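Local coordinates for protein amidase, hydantoinase/carbamoylase family (Burkholderia vietnamiensis, PDB 5I4M) that probably hydrolyses N-carbamoyl-L-amino acids to the free amino acids, as a two-zinc hydrolase of the peptidase M20 family, at residues P98-S103 and H205-L210; N84-R89 and E142-T147; P156-S161 and G378-Y383. All coordinates share one frame; numbering follows the deposited sequence. Where two conformers were deposited one is given.

Contact 1 (P98-S103 and H205-L210); sequences PVVTGS and HAAFEL
Ser103 and Glu209 meet toward the C-terminal ends of two parallel strands, where the Ser103 hydroxyl donates to Glu209 OE2 (OG to OE2, 2.6 Å). Ser103 OG meets OE2 on its anti side, 30° out of the carboxylate plane. Glu209 gets there with CG turned away from the backbone N (chi1 177°) and the chain running on extended, passing the carbonyl of Gly102, whose O lies 3.2 Å from Glu209 CG. The other oxygen, OE1, accepts from Ala381 N, so both ends of the buried carboxylate are tied. Thr101 makes a different kind of bond: its OG1 donates to Phe208 O (2.7 Å) from above the carbonyl plane, and a water that donates to the same OG1 accepts from Leu210 N. A second water links Ser103 OG with Leu210 O.

Earlier in the strands the backbones take over. Val100 N donates to Ala206 O (2.9 Å) and Val100 O accepts from Phe208 N (3.0 Å), the parallel pattern in which one residue bonds to two neighbours of its partner. On one face Val100 CG2 rests on Ala207 CB (3.6 Å). On the other, Val99 splays its methyls, CG2 to the edge of the His205 ring in its plane and CG1 to the edge of Phe208. His205 also stacks on His139 and bonds to Glu431.

Ser103 immediately precedes the zinc ligand His104, and Glu209 comes two residues before His211. Strand 141-145 flanks 99-103, strand 390-395 flanks 206-212, and helix 411-429 covers the face carrying Thr101 and Phe208.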
loop_
_atom_site.group_PDB
_atom_site.type_symbol
_atom_site.label_atom_id
_atom_site.label_comp_id
_atom_site.label_asym_id
_atom_site.label_seq_id
_atom_site.Cartn_x
_atom_site.Cartn_y
_atom_site.Cartn_z
ATOM N N PRO A 98 45.237 -0.288 0.170
ATOM C CA PRO A 98 44.737 -0.909 -1.056
ATOM C C PRO A 98 44.120 0.099 -2.010
ATOM O O PRO A 98 43.653 1.169 -1.615
ATOM C CB PRO A 98 43.667 -1.881 -0.541
ATOM C CG PRO A 98 43.129 -1.188 0.690
ATOM C CD PRO A 98 44.349 -0.536 1.321
ATOM N N VAL A 99 44.137 -0.262 -3.288
ATOM C CA VAL A 99 43.281 0.370 -4.282
ATOM C C VAL A 99 42.032 -0.491 -4.381
ATOM O O VAL A 99 42.123 -1.691 -4.654
ATOM C CB VAL A 99 43.983 0.495 -5.641
ATOM C CG1 VAL A 99 43.009 1.010 -6.681
ATOM C CG2 VAL A 99 45.184 1.431 -5.519
ATOM N N VAL A 100 40.872 0.098 -4.119
ATOM C CA VAL A 100 39.671 -0.716 -3.989
ATOM C C VAL A 100 38.699 -0.378 -5.105
ATOM O O VAL A 100 38.690 0.726 -5.656
ATOM C CB VAL A 100 38.985 -0.566 -2.618
ATOM C CG1 VAL A 100 40.013 -0.696 -1.483
ATOM C CG2 VAL A 100 38.240 0.734 -2.541
ATOM N N THR A 101 37.883 -1.365 -5.446
ATOM C CA THR A 101 36.769 -1.166 -6.349
ATOM C C THR A 101 35.609 -1.973 -5.802
ATOM O O THR A 101 35.759 -2.755 -4.863
ATOM C CB THR A 101 37.106 -1.599 -7.782
ATOM O OG1 THR A 101 36.096 -1.123 -8.673
ATOM C CG2 THR A 101 37.181 -3.123 -7.879
ATOM N N GLY A 102 34.448 -1.801 -6.404
ATOM C CA GLY A 102 33.328 -2.571 -5.931
ATOM C C GLY A 102 32.043 -1.792 -5.964
ATOM O O GLY A 102 32.009 -0.623 -6.369
ATOM N N SER A 103 30.975 -2.435 -5.513
ATOM C CA SER A 103 29.642 -1.883 -5.680
ATOM C C SER A 103 28.700 -2.707 -4.814
ATOM O O SER A 103 29.104 -3.192 -3.752
ATOM C CB SER A 103 29.256 -1.902 -7.166
ATOM O OG SER A 103 28.200 -0.989 -7.485
ATOM N N HIS A 205 44.129 3.696 -0.460
ATOM C CA HIS A 205 44.987 4.485 -1.336
ATOM C C HIS A 205 44.168 5.210 -2.396
ATOM O O HIS A 205 44.410 6.393 -2.676
ATOM C CB HIS A 205 46.035 3.588 -1.991
ATOM C CG HIS A 205 46.994 4.328 -2.865
ATOM N ND1 HIS A 205 47.833 5.308 -2.381
ATOM C CD2 HIS A 205 47.246 4.236 -4.191
ATOM C CE1 HIS A 205 48.562 5.786 -3.373
ATOM N NE2 HIS A 205 48.224 5.153 -4.482
ATOM N N ALA A 206 43.199 4.517 -2.993
ATOM C CA ALA A 206 42.313 5.081 -4.003
ATOM C C ALA A 206 41.147 4.127 -4.176
ATOM O O ALA A 206 41.248 2.942 -3.853
ATOM C CB ALA A 206 43.026 5.301 -5.340
ATOM N N ALA A 207 40.040 4.655 -4.698
ATOM C CA ALA A 207 38.838 3.859 -4.911
ATOM C C ALA A 207 38.217 4.238 -6.247
ATOM O O ALA A 207 38.229 5.410 -6.633
ATOM C CB ALA A 207 37.826 4.066 -3.780
ATOM N N PHE A 208 37.717 3.236 -6.972
ATOM C CA PHE A 208 36.997 3.445 -8.219
ATOM C C PHE A 208 35.769 2.549 -8.206
ATOM O O PHE A 208 35.860 1.392 -7.801
ATOM C CB PHE A 208 37.845 3.091 -9.455
ATOM C CG PHE A 208 39.075 3.930 -9.626
ATOM C CD1 PHE A 208 39.032 5.104 -10.359
ATOM C CD2 PHE A 208 40.281 3.531 -9.073
ATOM C CE1 PHE A 208 40.169 5.882 -10.520
ATOM C CE2 PHE A 208 41.420 4.288 -9.234
ATOM C CZ PHE A 208 41.367 5.472 -9.961
ATOM N N GLU A 209 34.631 3.069 -8.657
ATOM C CA GLU A 209 33.440 2.247 -8.836
ATOM C C GLU A 209 32.969 2.334 -10.284
ATOM O O GLU A 209 32.795 3.426 -10.835
ATOM C CB GLU A 209 32.316 2.659 -7.878
ATOM C CG GLU A 209 31.006 1.861 -8.090
ATOM C CD GLU A 209 30.005 2.056 -6.967
ATOM O OE1 GLU A 209 30.318 2.821 -6.036
ATOM O OE2 GLU A 209 28.919 1.425 -6.995
ATOM N N LEU A 210 32.769 1.176 -10.890
ATOM C CA LEU A 210 32.234 1.037 -12.236
ATOM C C LEU A 210 30.726 0.797 -12.143
ATOM O O LEU A 210 30.276 -0.032 -11.345
ATOM C CB LEU A 210 32.945 -0.130 -12.935
ATOM C CG LEU A 210 32.385 -0.666 -14.249
ATOM C CD1 LEU A 210 32.482 0.384 -15.331
ATOM C CD2 LEU A 210 33.161 -1.936 -14.637
HETATM O O HOH W 1 33.487 -1.390 -9.553
HETATM O O HOH W 2 32.402 1.229 -4.406
HETATM O O HOH W 3 27.999 -1.231 -10.427
#

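Contact 2 (N84-R89 and E142-T147); sequences NVFMRR and EVVIWT
Phe86 and Val144 lie side by side on one face of an antiparallel pair, and the valine's two methyls fit against the ring: Val144 CG2 comes within 3.5 Å of Phe86 CD2, while CG1 sits over the ring face, 4.2 Å from its centroid. The same CG1 also projects over the centre of the Trp146 ring, so one methyl fills the angle between two aromatics. Phe86 turns its edge to the Trp146 face in an offset edge-to-face pair, planes at 87°.

Just before strand 85-89, beside the end of 141-145, Asn84 lies against the indole, its CG 3.4 Å from Trp146 CE3, with amide and ring planes steeply inclined. Asn84 OD1 accepts from Thr147 N (2.9 Å), almost in line with the C=O. Asp80 holds the amide nitrogen. At the far end Arg88 NH1 meets Glu142 OE1 (3.0 Å) on the oxygen's anti lone pair and in the guanidinium plane; the same oxygen forms a salt bridge with Arg202.

The face carrying Val85, Met87, Val143 and Ile145 is apolar. Met87 bends at chi3 (-83°), which curls Met87 CE back to Ile145 CG1 (3.8 Å), and Val85 and Ile145 meet at their CB atoms.

Met87 with Val143 and Val85 with Ile145 are the hydrogen-bonded pairs. This is an antiparallel pairing toward one side of the sheet in the zinc-binding catalytic domain of an M20 enzyme, with helices 57-72 and 117-132 packed on its apolar face.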
loop_
_atom_site.group_PDB
_atom_site.type_symbol
_atom_site.label_atom_id
_atom_site.label_comp_id
_atom_site.label_asym_id
_atom_site.label_seq_id
_atom_site.Cartn_x
_atom_site.Cartn_y
_atom_site.Cartn_z
ATOM N N ASN A 84 29.809 -5.722 4.876
ATOM C CA ASN A 84 30.587 -5.438 3.682
ATOM C C ASN A 84 31.637 -6.528 3.500
ATOM O O ASN A 84 32.260 -6.982 4.466
ATOM C CB ASN A 84 31.275 -4.071 3.774
ATOM C CG ASN A 84 30.308 -2.930 4.034
ATOM O OD1 ASN A 84 29.265 -2.823 3.395
ATOM N ND2 ASN A 84 30.671 -2.041 4.971
ATOM N N VAL A 85 31.831 -6.952 2.253
ATOM C CA VAL A 85 32.706 -8.083 1.932
ATOM C C VAL A 85 33.924 -7.547 1.195
ATOM O O VAL A 85 33.784 -6.913 0.144
ATOM C CB VAL A 85 31.983 -9.130 1.074
ATOM C CG1 VAL A 85 32.909 -10.315 0.803
ATOM C CG2 VAL A 85 30.677 -9.560 1.721
ATOM N N PHE A 86 35.119 -7.842 1.715
ATOM C CA PHE A 86 36.373 -7.353 1.151
ATOM C C PHE A 86 37.164 -8.531 0.600
ATOM O O PHE A 86 37.608 -9.400 1.356
ATOM C CB PHE A 86 37.163 -6.582 2.203
ATOM C CG PHE A 86 36.404 -5.406 2.757
ATOM C CD1 PHE A 86 35.531 -5.562 3.827
ATOM C CD2 PHE A 86 36.536 -4.154 2.180
ATOM C CE1 PHE A 86 34.815 -4.473 4.325
ATOM C CE2 PHE A 86 35.819 -3.065 2.665
ATOM C CZ PHE A 86 34.966 -3.222 3.735
ATOM N N MET A 87 37.332 -8.554 -0.715
ATOM C CA MET A 87 38.056 -9.608 -1.408
ATOM C C MET A 87 39.377 -9.017 -1.883
ATOM O O MET A 87 39.396 -8.157 -2.769
ATOM C CB MET A 87 37.213 -10.159 -2.555
ATOM C CG MET A 87 35.941 -10.853 -2.078
ATOM S SD MET A 87 34.598 -10.938 -3.290
ATOM C CE MET A 87 33.833 -9.321 -3.087
ATOM N N ARG A 88 40.475 -9.472 -1.285
ATOM C CA ARG A 88 41.763 -8.797 -1.373
ATOM C C ARG A 88 42.763 -9.616 -2.182
ATOM O O ARG A 88 42.982 -10.799 -1.897
ATOM C CB ARG A 88 42.315 -8.544 0.031
ATOM C CG ARG A 88 43.682 -7.915 0.095
ATOM C CD ARG A 88 43.980 -7.596 1.545
ATOM N NE ARG A 88 45.349 -7.147 1.771
ATOM C CZ ARG A 88 45.702 -5.883 1.983
ATOM N NH1 ARG A 88 44.784 -4.907 1.983
ATOM N NH2 ARG A 88 46.984 -5.596 2.196
ATOM N N ARG A 89 43.382 -8.977 -3.174
ATOM C CA ARG A 89 44.500 -9.556 -3.916
ATOM C C ARG A 89 45.784 -8.880 -3.448
ATOM O O ARG A 89 45.965 -7.676 -3.658
ATOM C CB ARG A 89 44.310 -9.382 -5.425
ATOM C CG ARG A 89 45.414 -10.037 -6.284
ATOM C CD ARG A 89 45.215 -9.703 -7.756
ATOM N NE ARG A 89 46.058 -10.483 -8.664
ATOM C CZ ARG A 89 47.249 -10.100 -9.111
ATOM N NH1 ARG A 89 47.778 -8.939 -8.721
ATOM N NH2 ARG A 89 47.914 -10.884 -9.948
ATOM N N GLU A 142 41.549 -4.572 -3.913
ATOM C CA GLU A 142 40.396 -5.202 -3.283
ATOM C C GLU A 142 39.138 -4.966 -4.101
ATOM O O GLU A 142 38.972 -3.910 -4.713
ATOM C CB GLU A 142 40.166 -4.659 -1.856
ATOM C CG GLU A 142 41.274 -4.998 -0.869
ATOM C CD GLU A 142 40.942 -4.563 0.551
ATOM O OE1 GLU A 142 41.816 -4.671 1.431
ATOM O OE2 GLU A 142 39.809 -4.102 0.787
ATOM N N VAL A 143 38.246 -5.960 -4.109
ATOM C CA VAL A 143 36.879 -5.816 -4.608
ATOM C C VAL A 143 35.942 -5.907 -3.414
ATOM O O VAL A 143 36.091 -6.805 -2.578
ATOM C CB VAL A 143 36.532 -6.899 -5.645
ATOM C CG1 VAL A 143 35.164 -6.622 -6.270
ATOM C CG2 VAL A 143 37.613 -6.978 -6.697
ATOM N N VAL A 144 34.978 -4.988 -3.331
ATOM C CA VAL A 144 34.098 -4.888 -2.174
ATOM C C VAL A 144 32.657 -5.090 -2.619
ATOM O O VAL A 144 32.249 -4.599 -3.679
ATOM C CB VAL A 144 34.265 -3.530 -1.453
ATOM C CG1 VAL A 144 33.432 -3.492 -0.179
ATOM C CG2 VAL A 144 35.743 -3.282 -1.105
ATOM N N ILE A 145 31.892 -5.835 -1.812
ATOM C CA ILE A 145 30.434 -5.786 -1.850
ATOM C C ILE A 145 29.971 -4.940 -0.672
ATOM O O ILE A 145 30.215 -5.298 0.487
ATOM C CB ILE A 145 29.802 -7.185 -1.782
ATOM C CG1 ILE A 145 30.240 -8.034 -2.976
ATOM C CG2 ILE A 145 28.270 -7.049 -1.740
ATOM C CD1 ILE A 145 29.970 -9.510 -2.817
ATOM N N TRP A 146 29.286 -3.835 -0.957
ATOM C CA TRP A 146 28.743 -2.987 0.099
ATOM C C TRP A 146 27.304 -3.378 0.403
ATOM O O TRP A 146 26.504 -3.590 -0.508
ATOM C CB TRP A 146 28.794 -1.507 -0.292
ATOM C CG TRP A 146 30.177 -1.004 -0.594
ATOM C CD1 TRP A 146 30.711 -0.774 -1.832
ATOM C CD2 TRP A 146 31.197 -0.655 0.355
ATOM N NE1 TRP A 146 32.006 -0.311 -1.713
ATOM C CE2 TRP A 146 32.325 -0.224 -0.383
ATOM C CE3 TRP A 146 31.271 -0.665 1.755
ATOM C CZ2 TRP A 146 33.512 0.184 0.231
ATOM C CZ3 TRP A 146 32.449 -0.245 2.366
ATOM C CH2 TRP A 146 33.555 0.168 1.603
ATOM N N THR A 147 26.970 -3.417 1.692
ATOM C CA THR A 147 25.672 -3.908 2.147
ATOM C C THR A 147 24.542 -2.909 1.911
ATOM O O THR A 147 24.685 -1.712 2.176
ATOM C CB THR A 147 25.751 -4.231 3.637
ATOM O OG1 THR A 147 26.641 -5.333 3.847
ATOM C CG2 THR A 147 24.366 -4.554 4.219
#

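Contact 3 (P156-S161 and G378-Y383); sequences PAMVAS and GHDACY. With 3PG (3-phosphoglyceric acid), chain E.
The pocket that holds 3-phosphoglyceric acid beside the zinc site is walled here by a loop leading into helix 159-164 and by the start of helix 380-384. Met158 is the bulk of the join. Its side chain bends at chi2 and chi3 (chi3 55°), which brings Met158 SD to 3.7 Å from Gly378 CA and swings Met158 CE to 3.4 Å from His379 O, with Cys382 CB also beside the methyl. Met158 SD faces the ligand as well, 3.3 Å from O3 of 3-phosphoglyceric acid. The sulfur thus packs directly on the bare CA of Gly378.

Gly378 N donates to the ligand carboxylate oxygen O2 (2.7 Å) in a nearly straight bond of 168°. His379 places CE1 3.3 Å from phosphate oxygen O4P, and its ring also meets that of the zinc ligand His211.

Behind this layer Ser161 OG donates to Asp380 OD1 (2.6 Å) on the anti lone pair, and a water donating to the same oxygen accepts from Ser161 N. The Tyr383 ring crosses Met158 at about a right angle; Met158 O and Ser161 OG lie at the ring's edge, near its plane, with Met158 O 3.3 Å from Tyr383 CE2.

The ligand is also hydrogen-bonded to Arg309, Gln214 and, from the second subunit, His247 and Asn296, an arrangement consistent with an M20 active site at which the partner chain supplies part of the pocket.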
loop_
_atom_site.group_PDB
_atom_site.type_symbol
_atom_site.label_atom_id
_atom_site.label_comp_id
_atom_site.label_asym_id
_atom_site.label_seq_id
_atom_site.Cartn_x
_atom_site.Cartn_y
_atom_site.Cartn_z
ATOM N N PRO A 156 18.010 4.570 4.916
ATOM C CA PRO A 156 18.182 5.020 3.538
ATOM C C PRO A 156 19.242 4.235 2.782
ATOM O O PRO A 156 19.707 3.188 3.240
ATOM C CB PRO A 156 18.621 6.473 3.719
ATOM C CG PRO A 156 19.469 6.412 4.935
ATOM C CD PRO A 156 18.772 5.414 5.854
ATOM N N ALA A 157 19.631 4.768 1.627
ATOM C CA ALA A 157 20.635 4.141 0.786
ATOM C C ALA A 157 22.040 4.320 1.360
ATOM O O ALA A 157 22.297 5.195 2.191
ATOM C CB ALA A 157 20.592 4.744 -0.615
ATOM N N MET A 158 22.952 3.464 0.896
ATOM C CA MET A 158 24.391 3.659 1.060
ATOM C C MET A 158 24.815 3.683 2.531
ATOM O O MET A 158 25.830 4.284 2.884
ATOM C CB MET A 158 24.835 4.945 0.355
ATOM C CG MET A 158 24.577 4.938 -1.156
ATOM S SD MET A 158 24.128 6.575 -1.799
ATOM C CE MET A 158 25.504 7.563 -1.226
ATOM N N VAL A 159 24.051 3.036 3.416
ATOM C CA VAL A 159 24.336 3.224 4.835
ATOM C C VAL A 159 25.610 2.484 5.226
ATOM O O VAL A 159 26.370 2.953 6.078
ATOM C CB VAL A 159 23.124 2.797 5.689
ATOM C CG1 VAL A 159 23.497 2.713 7.157
ATOM C CG2 VAL A 159 22.010 3.814 5.522
ATOM N N ALA A 160 25.889 1.342 4.598
ATOM C CA ALA A 160 27.045 0.556 5.020
ATOM C C ALA A 160 28.354 1.212 4.596
ATOM O O ALA A 160 29.332 1.192 5.356
ATOM C CB ALA A 160 26.942 -0.871 4.475
ATOM N N SER A 161 28.402 1.801 3.388
ATOM C CA SER A 161 29.572 2.599 3.045
ATOM C C SER A 161 29.589 3.900 3.835
ATOM O O SER A 161 30.665 4.432 4.119
ATOM C CB SER A 161 29.635 2.869 1.541
ATOM O OG SER A 161 28.424 3.416 1.044
ATOM N N GLY A 378 22.987 7.884 -6.337
ATOM C CA GLY A 378 23.999 7.721 -5.318
ATOM C C GLY A 378 24.696 6.380 -5.471
ATOM O O GLY A 378 24.126 5.413 -5.977
ATOM N N HIS A 379 25.952 6.339 -5.033
ATOM C CA HIS A 379 26.748 5.126 -5.070
ATOM C C HIS A 379 27.599 5.073 -3.819
ATOM O O HIS A 379 27.876 6.098 -3.200
ATOM C CB HIS A 379 27.638 5.087 -6.311
ATOM C CG HIS A 379 26.886 5.344 -7.568
ATOM N ND1 HIS A 379 26.124 4.374 -8.183
ATOM C CD2 HIS A 379 26.734 6.470 -8.303
ATOM C CE1 HIS A 379 25.551 4.890 -9.257
ATOM N NE2 HIS A 379 25.910 6.158 -9.356
ATOM N N ASP A 380 28.020 3.863 -3.454
ATOM C CA ASP A 380 28.945 3.743 -2.337
ATOM C C ASP A 380 30.178 4.611 -2.546
ATOM O O ASP A 380 30.709 5.168 -1.581
ATOM C CB ASP A 380 29.316 2.278 -2.133
ATOM C CG ASP A 380 28.106 1.431 -1.780
ATOM O OD1 ASP A 380 27.535 1.663 -0.698
ATOM O OD2 ASP A 380 27.719 0.537 -2.575
ATOM N N ALA A 381 30.606 4.786 -3.802
ATOM C CA ALA A 381 31.734 5.664 -4.098
ATOM C C ALA A 381 31.520 7.089 -3.581
ATOM O O ALA A 381 32.497 7.783 -3.274
ATOM C CB ALA A 381 31.992 5.691 -5.604
ATOM N N CYS A 382 30.267 7.558 -3.493
ATOM C CA CYS A 382 30.039 8.917 -2.987
ATOM C C CYS A 382 30.507 9.059 -1.549
ATOM O O CYS A 382 31.008 10.120 -1.152
ATOM C CB CYS A 382 28.561 9.300 -3.094
ATOM S SG CYS A 382 27.920 9.220 -4.792
ATOM N N TYR A 383 30.346 8.006 -0.745
ATOM C CA TYR A 383 30.857 8.057 0.620
ATOM C C TYR A 383 32.348 7.762 0.684
ATOM O O TYR A 383 33.068 8.370 1.485
ATOM C CB TYR A 383 30.063 7.093 1.503
ATOM C CG TYR A 383 28.766 7.701 2.007
ATOM C CD1 TYR A 383 28.723 9.015 2.461
ATOM C CD2 TYR A 383 27.582 6.962 2.027
ATOM C CE1 TYR A 383 27.534 9.573 2.943
ATOM C CE2 TYR A 383 26.395 7.514 2.496
ATOM C CZ TYR A 383 26.375 8.817 2.947
ATOM O OH TYR A 383 25.198 9.362 3.420
HETATM C C1 3PG E . 19.848 6.001 -5.346
HETATM O O1 3PG E . 18.612 5.880 -5.417
HETATM O O2 3PG E . 20.485 6.843 -6.016
HETATM C C2 3PG E . 20.586 5.090 -4.408
HETATM O O3 3PG E . 21.869 5.650 -4.077
HETATM C C3 3PG E . 20.787 3.761 -5.100
HETATM O O1P 3PG E . 21.637 3.943 -6.233
HETATM P P 3PG E . 21.708 2.771 -7.375
HETATM O O2P 3PG E . 21.828 1.461 -6.633
HETATM O O3P 3PG E . 20.384 2.906 -8.113
HETATM O O4P 3PG E . 22.968 3.131 -8.183
HETATM O O HOH W 4 26.101 0.791 1.437
#

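Contacts 1 and 2 lie 9 Å apart between centres and share a sheet: strands 99-103 and 141-145 are parallel neighbours, so the order 85-89, 141-145, 99-103, 206-212 runs across both, joined where Thr101 bonds through its backbone to Glu142 and Val144. Contact 3 sits 13 Å from contact 1 and 14 Å from contact 2, nearer the centre of the chain. Glu209 ties it to contact 1, while Trp146 CB packs on Asp380. Along the chain contact 1 interlocks with each of the others, whereas contact 2 closes before contact 3 opens. The protein illustrates how a sheet can present metal ligands at its strand ends: the C-terminal ends of 99-103, 141-145 and 206-212 point toward the zinc site, with His104 and His211 there.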